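Local atomic coordinates of ATP-dependent DNA helicase (Mycobacterium smegmatis, PDB entry 5V9X), a protein that probably unwinds RNA:DNA hybrids by moving 3' to 5' along a single DNA strand, using the energy of ATP hydrolysis. Residues A[28-33]-A[40-45]; A[56-61]-A[244-249]; A[82-87]-A[118-123]; A[123-128]-A[133-138]. All coordinates share one frame; numbering follows the deposited sequence.

Contact 1 of 4, residues A[28-33]-A[40-45]. With ANP (phosphoaminophosphonic acid-adenylate ester), chain C.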
loop_
_atom_site.group_PDB
_atom_site.type_symbol
_atom_site.label_atom_id
_atom_site.label_comp_id
_atom_site.label_asym_id
_atom_site.label_seq_id
_atom_site.Cartn_x
_atom_site.Cartn_y
_atom_site.Cartn_z
ATOM N N ASP A 28 33.273 -20.111 0.958
ATOM C CA ASP A 28 33.184 -19.513 2.290
ATOM C C ASP A 28 32.570 -18.125 2.174
ATOM O O ASP A 28 33.252 -17.186 1.712
ATOM C CB ASP A 28 34.558 -19.452 2.952
ATOM C CG ASP A 28 34.492 -19.011 4.405
ATOM O OD1 ASP A 28 33.376 -18.807 4.929
ATOM O OD2 ASP A 28 35.567 -18.871 5.026
ATOM N N PRO A 29 31.307 -17.944 2.569
ATOM C CA PRO A 29 30.701 -16.609 2.462
ATOM C C PRO A 29 31.294 -15.602 3.431
ATOM O O PRO A 29 31.280 -14.399 3.144
ATOM C CB PRO A 29 29.215 -16.868 2.760
ATOM C CG PRO A 29 29.036 -18.359 2.672
ATOM C CD PRO A 29 30.352 -18.947 3.062
ATOM N N LEU A 30 31.807 -16.052 4.571
ATOM C CA LEU A 30 32.355 -15.162 5.582
ATOM C C LEU A 30 33.840 -14.886 5.390
ATOM O O LEU A 30 34.403 -14.078 6.135
ATOM C CB LEU A 30 32.107 -15.746 6.978
ATOM C CG LEU A 30 30.638 -15.871 7.386
ATOM C CD1 LEU A 30 30.484 -16.841 8.543
ATOM C CD2 LEU A 30 30.067 -14.507 7.749
ATOM N N GLY A 31 34.484 -15.531 4.414
ATOM C CA GLY A 31 35.898 -15.304 4.168
ATOM C C GLY A 31 36.235 -13.884 3.762
ATOM O O GLY A 31 37.363 -13.437 3.991
ATOM N N ARG A 32 35.279 -13.164 3.173
ATOM C CA ARG A 32 35.526 -11.781 2.780
ATOM C C ARG A 32 35.706 -10.880 3.995
ATOM O O ARG A 32 36.550 -9.976 3.986
ATOM C CB ARG A 32 34.372 -11.281 1.913
ATOM C CG ARG A 32 33.993 -12.230 0.791
ATOM C CD ARG A 32 32.675 -11.853 0.135
ATOM N NE ARG A 32 32.430 -12.661 -1.057
ATOM C CZ ARG A 32 31.617 -13.713 -1.101
ATOM N NH1 ARG A 32 30.950 -14.089 -0.018
ATOM N NH2 ARG A 32 31.467 -14.387 -2.233
ATOM N N PHE A 33 34.925 -11.112 5.047
ATOM C CA PHE A 33 34.904 -10.227 6.200
ATOM C C PHE A 33 36.191 -10.361 7.013
ATOM O O PHE A 33 37.016 -11.253 6.793
ATOM C CB PHE A 33 33.695 -10.535 7.085
ATOM C CG PHE A 33 32.374 -10.439 6.369
ATOM C CD1 PHE A 33 31.933 -11.469 5.555
ATOM C CD2 PHE A 33 31.566 -9.324 6.528
ATOM C CE1 PHE A 33 30.719 -11.385 4.901
ATOM C CE2 PHE A 33 30.348 -9.236 5.876
ATOM C CZ PHE A 33 29.925 -10.269 5.063
ATOM N N TRP A 40 32.269 -13.730 15.101
ATOM C CA TRP A 40 30.993 -13.465 15.756
ATOM C C TRP A 40 29.854 -14.194 15.058
ATOM O O TRP A 40 29.077 -14.911 15.702
ATOM C CB TRP A 40 30.688 -11.970 15.805
ATOM C CG TRP A 40 29.242 -11.777 16.129
ATOM C CD1 TRP A 40 28.655 -11.923 17.350
ATOM C CD2 TRP A 40 28.185 -11.474 15.209
ATOM N NE1 TRP A 40 27.303 -11.702 17.255
ATOM C CE2 TRP A 40 26.988 -11.427 15.950
ATOM C CE3 TRP A 40 28.136 -11.228 13.833
ATOM C CZ2 TRP A 40 25.756 -11.145 15.364
ATOM C CZ3 TRP A 40 26.912 -10.945 13.252
ATOM C CH2 TRP A 40 25.740 -10.904 14.016
ATOM N N PHE A 41 29.726 -14.007 13.740
ATOM C CA PHE A 41 28.619 -14.617 13.011
ATOM C C PHE A 41 28.621 -16.132 13.160
ATOM O O PHE A 41 27.553 -16.755 13.177
ATOM C CB PHE A 41 28.677 -14.222 11.533
ATOM C CG PHE A 41 27.431 -14.568 10.762
ATOM C CD1 PHE A 41 27.267 -15.827 10.205
ATOM C CD2 PHE A 41 26.425 -13.632 10.595
ATOM C CE1 PHE A 41 26.122 -16.147 9.504
ATOM C CE2 PHE A 41 25.276 -13.946 9.888
ATOM C CZ PHE A 41 25.125 -15.205 9.343
ATOM N N THR A 42 29.803 -16.739 13.282
ATOM C CA THR A 42 29.876 -18.183 13.476
ATOM C C THR A 42 29.345 -18.584 14.848
ATOM O O THR A 42 28.668 -19.610 14.983
ATOM C CB THR A 42 31.316 -18.663 13.286
ATOM O OG1 THR A 42 31.705 -18.465 11.922
ATOM C CG2 THR A 42 31.446 -20.137 13.628
ATOM N N THR A 43 29.628 -17.784 15.877
ATOM C CA THR A 43 29.131 -18.085 17.213
ATOM C C THR A 43 27.669 -17.702 17.402
ATOM O O THR A 43 27.078 -18.068 18.425
ATOM C CB THR A 43 29.980 -17.376 18.275
ATOM O OG1 THR A 43 29.851 -15.957 18.129
ATOM C CG2 THR A 43 31.443 -17.765 18.139
ATOM N N ALA A 44 27.073 -16.987 16.448
ATOM C CA ALA A 44 25.697 -16.519 16.560
ATOM C C ALA A 44 24.707 -17.363 15.768
ATOM O O ALA A 44 23.576 -17.565 16.220
ATOM C CB ALA A 44 25.597 -15.062 16.099
ATOM N N PHE A 45 25.099 -17.855 14.595
ATOM C CA PHE A 45 24.206 -18.612 13.732
ATOM C C PHE A 45 24.906 -19.869 13.238
ATOM O O PHE A 45 26.131 -19.902 13.098
ATOM C CB PHE A 45 23.736 -17.771 12.539
ATOM C CG PHE A 45 23.228 -16.413 12.924
ATOM C CD1 PHE A 45 21.957 -16.259 13.450
ATOM C CD2 PHE A 45 24.024 -15.291 12.770
ATOM C CE1 PHE A 45 21.484 -15.010 13.809
ATOM C CE2 PHE A 45 23.557 -14.040 13.128
ATOM C CZ PHE A 45 22.285 -13.900 13.648
HETATM P PG ANP C . 11.404 -9.923 6.701
HETATM O O1G ANP C . 10.038 -10.079 7.288
HETATM O O2G ANP C . 11.861 -8.418 6.811
HETATM O O3G ANP C . 11.387 -10.359 5.178
HETATM P PB ANP C . 14.036 -10.725 7.000
HETATM O O1B ANP C . 14.443 -9.224 6.967
HETATM O O2B ANP C . 14.150 -11.312 5.635
HETATM N N3B ANP C . 12.473 -10.897 7.570
HETATM P PA ANP C . 15.399 -10.847 9.345
HETATM O O1A ANP C . 14.307 -10.080 9.995
HETATM O O2A ANP C . 16.641 -10.012 9.039
HETATM O O3A ANP C . 14.981 -11.495 7.960
HETATM O "O5'" ANP C . 15.783 -12.095 10.238
HETATM C "C5'" ANP C . 14.861 -13.121 10.736
HETATM C "C4'" ANP C . 15.338 -13.594 12.088
HETATM O "O4'" ANP C . 16.412 -14.559 11.939
HETATM C "C3'" ANP C . 15.926 -12.484 12.948
HETATM O "O3'" ANP C . 15.799 -12.835 14.317
HETATM C "C2'" ANP C . 17.402 -12.511 12.548
HETATM O "O2'" ANP C . 18.242 -11.702 13.387
HETATM C "C1'" ANP C . 17.626 -14.022 12.449
HETATM N N9 ANP C . 18.710 -14.456 11.561
HETATM C C8 ANP C . 19.421 -13.716 10.652
HETATM N N7 ANP C . 20.321 -14.403 9.989
HETATM C C5 ANP C . 20.203 -15.683 10.507
HETATM C C6 ANP C . 20.879 -16.885 10.226
HETATM N N6 ANP C . 21.848 -16.994 9.315
HETATM N N1 ANP C . 20.519 -17.987 10.926
HETATM C C2 ANP C . 19.547 -17.882 11.837
HETATM N N3 ANP C . 18.842 -16.803 12.187
HETATM C C4 ANP C . 19.217 -15.731 11.479
#
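Leu30, in the loop that precedes helix 35-44, pushes its two methyl groups against the ring of Phe41 near the end of that helix. The two side chains cross at about a right angle. Starting at the root of Phe41, CB lies 4.0 Å from Leu30 CD2, and the next atom, CG, meets the same methyl. One step out, Phe41 CD1 is gripped by both branches, with Leu30 CD1 at 3.8 Å; this methyl approaches the ring obliquely. The far tip, Phe41 CZ, has left the leucine behind and comes to 3.7 Å from N6 of the bound AMP-PNP. A chi1 of -168°, which sets CG anti to the backbone N, directs the ring so that CZ lies near the nucleotide; Trp56 meets the ring edge-to-face. Leu30 CD1 also brushes Thr42 OG1 at 3.9 Å, a hydroxyl already hydrogen-bonded to Arg38 O.

Beyond Phe41, the ring of Phe45 receives the adenine over one face, C5 lying 3.4 Å above the ring plane, while Ala44 CB covers the opposite face. Gln52 supplies a hydrogen bond to the nucleotide from the next helix, an arrangement reminiscent of the Q motif of DEAD-box helicases. Since the two segments meet through carbon-rich surfaces, the contact is dispersive and directionless: Leu30 backs Phe41, whose tip lies by the adenine amino group, while Phe45 carries the base on its face.

Contact 2 of 4, residues A[56-61]-A[244-249]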
loop_
_atom_site.group_PDB
_atom_site.type_symbol
_atom_site.label_atom_id
_atom_site.label_comp_id
_atom_site.label_asym_id
_atom_site.label_seq_id
_atom_site.Cartn_x
_atom_site.Cartn_y
_atom_site.Cartn_z
ATOM N N TRP A 56 26.082 -10.945 0.239
ATOM C CA TRP A 56 27.403 -10.495 0.667
ATOM C C TRP A 56 28.376 -10.453 -0.503
ATOM O O TRP A 56 29.207 -9.543 -0.596
ATOM C CB TRP A 56 27.940 -11.401 1.772
ATOM C CG TRP A 56 27.167 -11.322 3.050
ATOM C CD1 TRP A 56 26.416 -10.272 3.495
ATOM C CD2 TRP A 56 27.060 -12.343 4.047
ATOM N NE1 TRP A 56 25.853 -10.576 4.712
ATOM C CE2 TRP A 56 26.232 -11.842 5.071
ATOM C CE3 TRP A 56 27.586 -13.633 4.173
ATOM C CZ2 TRP A 56 25.918 -12.586 6.207
ATOM C CZ3 TRP A 56 27.275 -14.366 5.298
ATOM C CH2 TRP A 56 26.448 -13.843 6.301
ATOM N N SER A 57 28.281 -11.426 -1.413
ATOM C CA SER A 57 29.171 -11.445 -2.569
ATOM C C SER A 57 28.934 -10.234 -3.463
ATOM O O SER A 57 29.877 -9.532 -3.843
ATOM C CB SER A 57 28.977 -12.740 -3.357
ATOM O OG SER A 57 29.938 -12.846 -4.392
ATOM N N ALA A 58 27.671 -9.973 -3.806
ATOM C CA ALA A 58 27.360 -8.848 -4.681
ATOM C C ALA A 58 27.652 -7.515 -4.001
ATOM O O ALA A 58 28.205 -6.603 -4.626
ATOM C CB ALA A 58 25.900 -8.917 -5.122
ATOM N N ILE A 59 27.287 -7.382 -2.724
ATOM C CA ILE A 59 27.501 -6.120 -2.020
ATOM C C ILE A 59 28.990 -5.836 -1.866
ATOM O O ILE A 59 29.444 -4.704 -2.073
ATOM C CB ILE A 59 26.783 -6.137 -0.657
ATOM C CG1 ILE A 59 25.265 -6.145 -0.849
ATOM C CG2 ILE A 59 27.199 -4.942 0.186
ATOM C CD1 ILE A 59 24.496 -6.394 0.425
ATOM N N SER A 60 29.777 -6.856 -1.510
ATOM C CA SER A 60 31.208 -6.648 -1.305
ATOM C C SER A 60 31.910 -6.247 -2.596
ATOM O O SER A 60 32.937 -5.561 -2.553
ATOM C CB SER A 60 31.849 -7.912 -0.729
ATOM O OG SER A 60 31.694 -9.009 -1.611
ATOM N N GLU A 61 31.378 -6.659 -3.744
ATOM C CA GLU A 61 31.958 -6.307 -5.033
ATOM C C GLU A 61 31.487 -4.949 -5.544
ATOM O O GLU A 61 31.830 -4.575 -6.671
ATOM C CB GLU A 61 31.654 -7.402 -6.059
ATOM C CG GLU A 61 32.368 -8.718 -5.765
ATOM C CD GLU A 61 32.014 -9.821 -6.745
ATOM O OE1 GLU A 61 31.207 -9.568 -7.665
ATOM O OE2 GLU A 61 32.543 -10.943 -6.594
ATOM N N PRO A 244 23.203 -0.054 -12.734
ATOM C CA PRO A 244 22.891 -1.485 -12.803
ATOM C C PRO A 244 22.691 -2.094 -11.423
ATOM O O PRO A 244 23.240 -1.628 -10.421
ATOM C CB PRO A 244 24.120 -2.080 -13.500
ATOM C CG PRO A 244 25.223 -1.144 -13.158
ATOM C CD PRO A 244 24.604 0.224 -13.098
ATOM N N THR A 245 21.889 -3.157 -11.387
ATOM C CA THR A 245 21.509 -3.817 -10.144
ATOM C C THR A 245 21.756 -5.313 -10.255
ATOM O O THR A 245 21.255 -5.958 -11.182
ATOM C CB THR A 245 20.033 -3.576 -9.813
ATOM O OG1 THR A 245 19.750 -2.175 -9.858
ATOM C CG2 THR A 245 19.701 -4.112 -8.427
ATOM N N THR A 246 22.513 -5.861 -9.309
ATOM C CA THR A 246 22.616 -7.307 -9.165
ATOM C C THR A 246 21.409 -7.814 -8.386
ATOM O O THR A 246 21.209 -7.437 -7.226
ATOM C CB THR A 246 23.906 -7.697 -8.448
ATOM O OG1 THR A 246 25.035 -7.350 -9.257
ATOM C CG2 THR A 246 23.920 -9.195 -8.168
ATOM N N ILE A 247 20.606 -8.663 -9.015
ATOM C CA ILE A 247 19.414 -9.208 -8.380
ATOM C C ILE A 247 19.778 -10.527 -7.712
ATOM O O ILE A 247 20.152 -11.495 -8.383
ATOM C CB ILE A 247 18.275 -9.391 -9.394
ATOM C CG1 ILE A 247 17.776 -8.028 -9.874
ATOM C CG2 ILE A 247 17.139 -10.197 -8.780
ATOM C CD1 ILE A 247 16.558 -8.098 -10.765
ATOM N N VAL A 248 19.679 -10.557 -6.386
ATOM C CA VAL A 248 19.901 -11.763 -5.598
ATOM C C VAL A 248 18.541 -12.359 -5.266
ATOM O O VAL A 248 17.733 -11.732 -4.571
ATOM C CB VAL A 248 20.698 -11.462 -4.320
ATOM C CG1 VAL A 248 20.631 -12.645 -3.371
ATOM C CG2 VAL A 248 22.142 -11.128 -4.657
ATOM N N CYS A 249 18.286 -13.566 -5.762
ATOM C CA CYS A 249 17.001 -14.237 -5.558
ATOM C C CYS A 249 17.230 -15.740 -5.540
ATOM O O CYS A 249 16.988 -16.439 -6.532
ATOM C CB CYS A 249 15.995 -13.846 -6.642
ATOM S SG CYS A 249 14.367 -14.608 -6.467
#
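The methyl of Ala58, on helix 50-60, points toward strand 245-248 and meets Thr246 CG2 at 3.6 Å, the closest approach between the two segments. With chi1 at -66°, Thr246 holds this methyl anti to its own backbone N and sets OG1 beside that N, a setting in which the methyl, not the hydroxyl, faces Ala58. The small size of alanine lets helix and strand come near, the CA atoms of Ala58 and Thr246 being 6.7 Å apart.

Packing thins out from this point. Toward the buried end, Val248, two residues along and on the same face of the strand, brings CG2 only to 4.4 Å from Ala58 CB; Thr65 of the adjoining strand 64-68 touches both residues and completes this inner side. Toward the outer end, Thr246 is partly exposed and rests also on Asn63 of a loop. Ile247, whose side chain starts out in the reverse direction, packs on Pro232 and Ala236 of helix 232-240 beyond the sheet. The whole interface buries just 84 Å² and is purely apolar; the strand owes its alignment instead to backbone hydrogen bonds, with Thr246 and Val248 both paired to strand 64-68.

A helix lying on one face of a parallel sheet and another helix on the reverse face is the layered architecture of a RecA-like helicase domain, and here the helix touches an edge strand of that sheet, 245-248, through Ala58, next to the strand that leads into the probable P-loop.

Contact 3 of 4, residues A[82-87]-A[118-123]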
loop_
_atom_site.group_PDB
_atom_site.type_symbol
_atom_site.label_atom_id
_atom_site.label_comp_id
_atom_site.label_asym_id
_atom_site.label_seq_id
_atom_site.Cartn_x
_atom_site.Cartn_y
_atom_site.Cartn_z
ATOM N N TRP A 82 28.203 -6.322 5.850
ATOM C CA TRP A 82 29.394 -5.850 5.151
ATOM C C TRP A 82 29.717 -4.410 5.530
ATOM O O TRP A 82 30.877 -4.069 5.790
ATOM C CB TRP A 82 29.221 -5.976 3.638
ATOM C CG TRP A 82 30.440 -5.519 2.901
ATOM C CD1 TRP A 82 30.612 -4.328 2.258
ATOM C CD2 TRP A 82 31.675 -6.233 2.764
ATOM N NE1 TRP A 82 31.872 -4.263 1.714
ATOM C CE2 TRP A 82 32.545 -5.420 2.011
ATOM C CE3 TRP A 82 32.125 -7.484 3.196
ATOM C CZ2 TRP A 82 33.839 -5.818 1.680
ATOM C CZ3 TRP A 82 33.412 -7.876 2.868
ATOM C CH2 TRP A 82 34.252 -7.047 2.117
ATOM N N ALA A 83 28.699 -3.549 5.565
ATOM C CA ALA A 83 28.912 -2.177 6.014
ATOM C C ALA A 83 29.349 -2.141 7.472
ATOM O O ALA A 83 30.176 -1.307 7.861
ATOM C CB ALA A 83 27.642 -1.354 5.810
ATOM N N ILE A 84 28.806 -3.043 8.295
ATOM C CA ILE A 84 29.220 -3.125 9.693
ATOM C C ILE A 84 30.677 -3.553 9.792
ATOM O O ILE A 84 31.440 -3.031 10.615
ATOM C CB ILE A 84 28.295 -4.084 10.467
ATOM C CG1 ILE A 84 26.876 -3.517 10.543
ATOM C CG2 ILE A 84 28.839 -4.350 11.865
ATOM C CD1 ILE A 84 25.853 -4.512 11.041
ATOM N N ASP A 85 31.088 -4.508 8.955
ATOM C CA ASP A 85 32.470 -4.975 8.991
ATOM C C ASP A 85 33.437 -3.855 8.632
ATOM O O ASP A 85 34.498 -3.719 9.254
ATOM C CB ASP A 85 32.644 -6.168 8.051
ATOM C CG ASP A 85 33.977 -6.864 8.236
ATOM O OD1 ASP A 85 34.355 -7.120 9.398
ATOM O OD2 ASP A 85 34.644 -7.164 7.224
ATOM N N ARG A 86 33.083 -3.035 7.640
ATOM C CA ARG A 86 33.949 -1.922 7.259
ATOM C C ARG A 86 34.017 -0.870 8.359
ATOM O O ARG A 86 35.084 -0.304 8.620
ATOM C CB ARG A 86 33.462 -1.301 5.951
ATOM N N LEU A 87 32.887 -0.595 9.018
ATOM C CA LEU A 87 32.897 0.343 10.135
ATOM C C LEU A 87 33.692 -0.197 11.318
ATOM O O LEU A 87 34.196 0.585 12.131
ATOM C CB LEU A 87 31.466 0.669 10.560
ATOM C CG LEU A 87 30.713 1.675 9.687
ATOM C CD1 LEU A 87 29.212 1.538 9.882
ATOM C CD2 LEU A 87 31.164 3.095 10.003
ATOM N N ARG A 118 21.694 -4.149 17.780
ATOM C CA ARG A 118 22.515 -4.258 18.978
ATOM C C ARG A 118 23.169 -5.631 19.083
ATOM O O ARG A 118 24.284 -5.743 19.601
ATOM C CB ARG A 118 21.670 -3.962 20.216
ATOM C CG ARG A 118 21.114 -2.547 20.247
ATOM C CD ARG A 118 20.482 -2.226 21.590
ATOM N NE ARG A 118 20.602 -0.808 21.926
ATOM C CZ ARG A 118 19.660 0.102 21.696
ATOM N NH1 ARG A 118 18.512 -0.251 21.129
ATOM N NH2 ARG A 118 19.865 1.367 22.036
ATOM N N THR A 119 22.508 -6.676 18.587
ATOM C CA THR A 119 23.099 -8.012 18.644
ATOM C C THR A 119 24.398 -8.117 17.853
ATOM O O THR A 119 25.392 -8.606 18.417
ATOM C CB THR A 119 22.070 -9.056 18.191
ATOM O OG1 THR A 119 20.938 -9.022 19.066
ATOM C CG2 THR A 119 22.678 -10.452 18.209
ATOM N N PRO A 120 24.480 -7.694 16.580
ATOM C CA PRO A 120 25.779 -7.783 15.889
ATOM C C PRO A 120 26.832 -6.851 16.460
ATOM O O PRO A 120 27.979 -7.276 16.648
ATOM C CB PRO A 120 25.428 -7.434 14.431
ATOM C CG PRO A 120 24.181 -6.650 14.515
ATOM C CD PRO A 120 23.416 -7.242 15.658
ATOM N N LEU A 121 26.478 -5.599 16.767
ATOM C CA LEU A 121 27.468 -4.665 17.295
ATOM C C LEU A 121 27.999 -5.126 18.650
ATOM O O LEU A 121 29.209 -5.078 18.897
ATOM C CB LEU A 121 26.870 -3.262 17.397
ATOM C CG LEU A 121 26.366 -2.646 16.089
ATOM C CD1 LEU A 121 25.830 -1.241 16.317
ATOM C CD2 LEU A 121 27.456 -2.636 15.028
ATOM N N THR A 122 27.107 -5.577 19.539
ATOM C CA THR A 122 27.550 -6.138 20.814
ATOM C C THR A 122 28.451 -7.355 20.614
ATOM O O THR A 122 29.394 -7.563 21.389
ATOM C CB THR A 122 26.333 -6.505 21.672
ATOM O OG1 THR A 122 25.764 -5.313 22.227
ATOM C CG2 THR A 122 26.704 -7.471 22.798
ATOM N N GLY A 123 28.186 -8.155 19.577
ATOM C CA GLY A 123 28.990 -9.344 19.336
ATOM C C GLY A 123 30.375 -9.030 18.804
ATOM O O GLY A 123 31.358 -9.662 19.206
#
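The pyrrolidine ring of Pro120 is the ring that takes part in this contact, and it is touched at its outer atom: CG lies 4.4 Å from Ile84 CD1, while Trp40 of helix 35-44 reaches the same proline from another direction. The indole of Trp82, by contrast, leaves helix 75-88 on a side remote from segment 118-123 and meets Phe33 edge-to-face.

Ile84 carries the helix-helix contact with both of its branches. Its chi1 of -66° puts CG2 anti to the backbone N, and this short branch meets Leu121 CD2 at 3.9 Å. The longer branch runs out extended through CG1 (chi2 169°), which brings CD1 near Pro120. Leu121 sets off alongside the interface rather than into it, and its CD2 methyl is the branch that reaches the isoleucine, the two side chains crossing at about a right angle. The fork of Ile84 is thus spread over two successive residues of the other helix. The interface is small, 103 Å² in all, and apolar, so it is shape rather than directional bonding that joins these two segments.

Around it, Leu87 and Leu121 both pack on Ile138 of the loop before strand 140-143, and Ala83 and Leu87 lie on Val100 of strand 100-103. Trp82 packs on Ile59 and Ser60 of helix 50-60, so that helix 75-88 lies between helices 50-60 and 118-130 and against strand 100-103.

Contact 4 of 4, residues A[123-128]-A[133-138]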
loop_
_atom_site.group_PDB
_atom_site.type_symbol
_atom_site.label_atom_id
_atom_site.label_comp_id
_atom_site.label_asym_id
_atom_site.label_seq_id
_atom_site.Cartn_x
_atom_site.Cartn_y
_atom_site.Cartn_z
ATOM N N GLY A 123 28.186 -8.155 19.577
ATOM C CA GLY A 123 28.990 -9.344 19.336
ATOM C C GLY A 123 30.375 -9.030 18.804
ATOM O O GLY A 123 31.358 -9.662 19.206
ATOM N N ILE A 124 30.470 -8.064 17.884
ATOM C CA ILE A 124 31.776 -7.624 17.398
ATOM C C ILE A 124 32.639 -7.170 18.565
ATOM O O ILE A 124 33.828 -7.500 18.647
ATOM C CB ILE A 124 31.616 -6.505 16.352
ATOM C CG1 ILE A 124 30.707 -6.946 15.200
ATOM C CG2 ILE A 124 32.978 -6.073 15.822
ATOM C CD1 ILE A 124 31.245 -8.095 14.408
ATOM N N THR A 125 32.040 -6.424 19.496
ATOM C CA THR A 125 32.767 -5.940 20.665
ATOM C C THR A 125 33.254 -7.097 21.528
ATOM O O THR A 125 34.410 -7.116 21.967
ATOM C CB THR A 125 31.868 -5.009 21.478
ATOM O OG1 THR A 125 31.464 -3.901 20.663
ATOM C CG2 THR A 125 32.593 -4.499 22.718
ATOM N N ARG A 126 32.375 -8.066 21.793
ATOM C CA ARG A 126 32.758 -9.221 22.597
ATOM C C ARG A 126 33.908 -9.983 21.949
ATOM O O ARG A 126 34.852 -10.399 22.632
ATOM C CB ARG A 126 31.545 -10.132 22.802
ATOM C CG ARG A 126 31.722 -11.210 23.860
ATOM C CD ARG A 126 32.072 -12.549 23.238
ATOM N NE ARG A 126 31.064 -12.977 22.275
ATOM C CZ ARG A 126 31.223 -13.988 21.427
ATOM N NH1 ARG A 126 32.357 -14.677 21.420
ATOM N NH2 ARG A 126 30.252 -14.307 20.583
ATOM N N VAL A 127 33.854 -10.159 20.627
ATOM C CA VAL A 127 34.907 -10.889 19.928
ATOM C C VAL A 127 36.187 -10.062 19.865
ATOM O O VAL A 127 37.289 -10.586 20.074
ATOM C CB VAL A 127 34.420 -11.298 18.526
ATOM C CG1 VAL A 127 35.553 -11.906 17.721
ATOM C CG2 VAL A 127 33.258 -12.277 18.639
ATOM N N ALA A 128 36.065 -8.762 19.577
ATOM C CA ALA A 128 37.234 -7.890 19.525
ATOM C C ALA A 128 38.009 -7.925 20.834
ATOM O O ALA A 128 39.238 -8.061 20.843
ATOM C CB ALA A 128 36.806 -6.458 19.203
ATOM N N LEU A 133 41.821 -6.946 21.085
ATOM C CA LEU A 133 41.741 -5.783 20.218
ATOM C C LEU A 133 40.828 -4.721 20.825
ATOM O O LEU A 133 39.986 -5.022 21.674
ATOM C CB LEU A 133 41.229 -6.196 18.841
ATOM C CG LEU A 133 42.040 -7.270 18.115
ATOM C CD1 LEU A 133 41.465 -7.534 16.733
ATOM C CD2 LEU A 133 43.505 -6.874 18.024
ATOM N N PRO A 134 40.982 -3.461 20.416
ATOM C CA PRO A 134 40.061 -2.425 20.894
ATOM C C PRO A 134 38.683 -2.588 20.270
ATOM O O PRO A 134 38.546 -2.968 19.104
ATOM C CB PRO A 134 40.730 -1.119 20.448
ATOM C CG PRO A 134 41.548 -1.508 19.269
ATOM C CD PRO A 134 42.045 -2.897 19.563
ATOM N N ALA A 135 37.660 -2.300 21.064
ATOM C CA ALA A 135 36.296 -2.421 20.582
ATOM C C ALA A 135 35.981 -1.297 19.598
ATOM O O ALA A 135 36.419 -0.159 19.795
ATOM C CB ALA A 135 35.313 -2.380 21.750
ATOM N N PRO A 136 35.245 -1.582 18.528
ATOM C CA PRO A 136 34.780 -0.511 17.646
ATOM C C PRO A 136 33.612 0.248 18.256
ATOM O O PRO A 136 32.815 -0.297 19.023
ATOM C CB PRO A 136 34.349 -1.260 16.380
ATOM C CG PRO A 136 33.973 -2.614 16.865
ATOM C CD PRO A 136 34.913 -2.918 18.003
ATOM N N SER A 137 33.527 1.529 17.910
ATOM C CA SER A 137 32.446 2.403 18.364
ATOM C C SER A 137 31.591 2.743 17.148
ATOM O O SER A 137 31.961 3.594 16.335
ATOM C CB SER A 137 32.988 3.661 19.034
ATOM O OG SER A 137 33.212 4.691 18.085
ATOM N N ILE A 138 30.448 2.076 17.030
ATOM C CA ILE A 138 29.535 2.250 15.906
ATOM C C ILE A 138 28.229 2.810 16.455
ATOM O O ILE A 138 27.530 2.135 17.224
ATOM C CB ILE A 138 29.301 0.934 15.152
ATOM C CG1 ILE A 138 30.601 0.466 14.489
ATOM C CG2 ILE A 138 28.186 1.092 14.132
ATOM C CD1 ILE A 138 30.533 -0.937 13.923
#
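Similar torsions in Ile124 and Thr125, chi1 close to -60° in both, turn CG2 of each anti to its backbone N and lay both methyls against the returning segment 133-138. Ile124 CG2 meets Pro136 CG at 3.7 Å, the two side chains crossing at about a right angle, while the end of the longer branch leads away from segment 133-138; the isoleucine also packs on Thr37 and Ala88. Thr125 CG2 meets Ala135 CB at 3.6 Å; its hydroxyl is used within the helix, hydrogen-bonded to Leu121 O.

Ala128, one turn on from Ile124, is the residue most covered by the other segment. Its CB sits 3.9 Å from Pro134 O and 4.2 Å from Pro136 CD, a methyl that meets a backbone oxygen and a carbon of the proline ring. Its carbonyl makes the one hydrogen bond between the segments: Leu133 N donates to Ala128 O over 2.8 Å, bent to 135° at the hydrogen and arriving tilted 29° from the carbonyl plane. Leu133 CB lies beside the same oxygen at 3.4 Å. This bond ties the chain back to the helix just after the turn that reverses it.

From Leu133 to Pro136 the backbone holds the extended conformation of a polyproline II stretch, with prolines at two of the four positions. The two prolines have no N-H to donate; past Leu133 the contacts with the helix are van der Waals ones.

The arrangement is the helix-to-strand connection of a parallel alpha/beta fold: helix 118-130 reverses and hands the chain to strand 140-143, an edge strand of the parallel sheet in the first RecA-like domain.

Along the chain, contact 1 closes first; contact 2 then spans a long stretch, from helix 50-60 to strand 245-248, within which contacts 3 and 4 follow in turn. All four belong to the first RecA-like domain. Contacts 3 and 4 share Gly123 and helix 118-130, their centres about 9 Å apart, and Ile138 joins them. Contact 1 lies about 12 Å from contact 3 between centres, linked through Trp40 and Phe33, and about 18 Å from contact 2, which it touches through Trp56, Ser57 and Ser60. Contacts 2 and 4, about 27 Å apart between centres, do not touch. The N-terminal helix at the nucleotide is thereby packed onto helices that flank the sheet.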